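Local coordinates for protein KLLA0F12672p (Kluyveromyces lactis, PDB 4M3O) that probably dephosphorylates the C-terminal domain of the largest RNA polymerase II subunit, its N-terminal zinc-binding domain being the piece described here, at residues A[3-6]-A[7-11]. Sequence-based numbering, arbitrary orientation.
Sequences ATIE and EIKEV
K9 and I5 lie one turn apart with their side chains running alongside each other. CG2 of I5 touches CE of K9 at 3.7 Å. This branch is anti to the backbone N of I5 (chi1 -67° for CG1), which lays it alongside the lysine chain. K9 runs extended beyond CG, and its CG passes 3.4 Å from I5 O. That oxygen also accepts the backbone bond from K9 N, at 3.0 Å. With an alanine here in place of the lysine, I5 CG2 would probably lose its aliphatic neighbour and D141 its weak, long ion-pair partner.

Two more backbone bonds flank this one. I8 N donates to T4 O at 3.1 Å, nearly straight at 170°. CD1 of I8 lies 3.6 Å from the same T4 O. E10 N donates to E6 O at 3.1 Å. K9 NZ stays 5.6 Å from E6 OE2, and its weak, long ion pair is with D141.

E6 and E7 find their partners elsewhere: salt bridges to R47 and K41. I8 packs on L37 and I52, between helices 24-40 and 46-52.

T4 is the N-cap residue, though its side chain makes no capping bond. The whole is the N-terminal part, about the first two turns, of helix 5-13, preceded by a short extended segment whose A3 bonds by its backbone to D42 and K44, in a largely helical zinc-binding domain and away from the metal site.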
loop_
_atom_site.group_PDB
_atom_site.type_symbol
_atom_site.label_atom_id
_atom_site.label_comp_id
_atom_site.label_asym_id
_atom_site.label_seq_id
_atom_site.Cartn_x
_atom_site.Cartn_y
_atom_site.Cartn_z
ATOM N N ALA A 3 -7.046 -4.389 7.617
ATOM C CA ALA A 3 -7.372 -4.873 6.281
ATOM C C ALA A 3 -6.647 -6.185 5.957
ATOM O O ALA A 3 -5.433 -6.353 6.260
ATOM C CB ALA A 3 -7.003 -3.816 5.241
ATOM N N THR A 4 -7.377 -7.055 5.268
ATOM C CA THR A 4 -6.899 -8.393 4.870
ATOM C C THR A 4 -7.177 -8.624 3.400
ATOM O O THR A 4 -7.945 -7.897 2.819
ATOM C CB THR A 4 -7.649 -9.503 5.635
ATOM O OG1 THR A 4 -7.744 -9.139 7.024
ATOM C CG2 THR A 4 -6.934 -10.850 5.544
ATOM N N ILE A 5 -6.539 -9.642 2.818
ATOM C CA ILE A 5 -6.756 -10.048 1.423
ATOM C C ILE A 5 -8.243 -10.200 1.080
ATOM O O ILE A 5 -8.772 -9.686 0.030
ATOM C CB ILE A 5 -6.050 -11.394 1.176
ATOM C CG1 ILE A 5 -4.550 -11.204 1.262
ATOM C CG2 ILE A 5 -6.470 -11.964 -0.173
ATOM C CD1 ILE A 5 -3.715 -12.405 0.909
ATOM N N GLU A 6 -8.925 -10.890 2.000
ATOM C CA GLU A 6 -10.360 -11.213 1.869
ATOM C C GLU A 6 -11.200 -9.956 1.724
ATOM O O GLU A 6 -12.076 -9.836 0.869
ATOM C CB GLU A 6 -10.817 -12.028 3.111
ATOM C CG GLU A 6 -10.368 -13.525 3.133
ATOM C CD GLU A 6 -8.852 -13.779 3.055
ATOM O OE1 GLU A 6 -8.047 -13.162 3.829
ATOM O OE2 GLU A 6 -8.451 -14.624 2.206
ATOM N N GLU A 7 -10.949 -9.033 2.614
ATOM C CA GLU A 7 -11.574 -7.706 2.577
ATOM C C GLU A 7 -11.325 -6.912 1.280
ATOM O O GLU A 7 -12.238 -6.335 0.687
ATOM C CB GLU A 7 -10.992 -6.921 3.740
ATOM C CG GLU A 7 -12.002 -6.234 4.605
ATOM C CD GLU A 7 -11.856 -4.758 4.556
ATOM O OE1 GLU A 7 -12.099 -4.176 3.481
ATOM O OE2 GLU A 7 -11.480 -4.188 5.586
ATOM N N ILE A 8 -10.067 -6.854 0.860
ATOM C CA ILE A 8 -9.717 -6.181 -0.410
ATOM C C ILE A 8 -10.524 -6.765 -1.567
ATOM O O ILE A 8 -11.105 -6.025 -2.358
ATOM C CB ILE A 8 -8.215 -6.259 -0.677
ATOM C CG1 ILE A 8 -7.486 -5.384 0.370
ATOM C CG2 ILE A 8 -7.865 -5.775 -2.104
ATOM C CD1 ILE A 8 -6.058 -5.791 0.565
ATOM N N LYS A 9 -10.638 -8.082 -1.619
ATOM C CA LYS A 9 -11.354 -8.756 -2.714
ATOM C C LYS A 9 -12.800 -8.357 -2.672
ATOM O O LYS A 9 -13.401 -8.063 -3.687
ATOM C CB LYS A 9 -11.203 -10.255 -2.587
ATOM C CG LYS A 9 -9.822 -10.724 -3.007
ATOM C CD LYS A 9 -9.646 -12.225 -2.809
ATOM C CE LYS A 9 -8.276 -12.685 -3.291
ATOM N NZ LYS A 9 -8.223 -14.172 -3.355
ATOM N N GLU A 10 -13.341 -8.281 -1.473
ATOM C CA GLU A 10 -14.734 -7.920 -1.310
ATOM C C GLU A 10 -15.051 -6.446 -1.562
ATOM O O GLU A 10 -16.072 -6.132 -2.190
ATOM C CB GLU A 10 -15.208 -8.324 0.096
ATOM C CG GLU A 10 -15.832 -9.695 0.154
ATOM C CD GLU A 10 -17.073 -9.754 -0.692
ATOM O OE1 GLU A 10 -17.976 -8.917 -0.485
ATOM O OE2 GLU A 10 -17.116 -10.624 -1.578
ATOM N N VAL A 11 -14.225 -5.539 -1.051
ATOM C CA VAL A 11 -14.548 -4.076 -1.116
ATOM C C VAL A 11 -13.846 -3.352 -2.267
ATOM O O VAL A 11 -14.142 -2.178 -2.526
ATOM C CB VAL A 11 -14.194 -3.330 0.216
ATOM C CG1 VAL A 11 -14.375 -1.809 0.120
ATOM C CG2 VAL A 11 -15.055 -3.828 1.341
#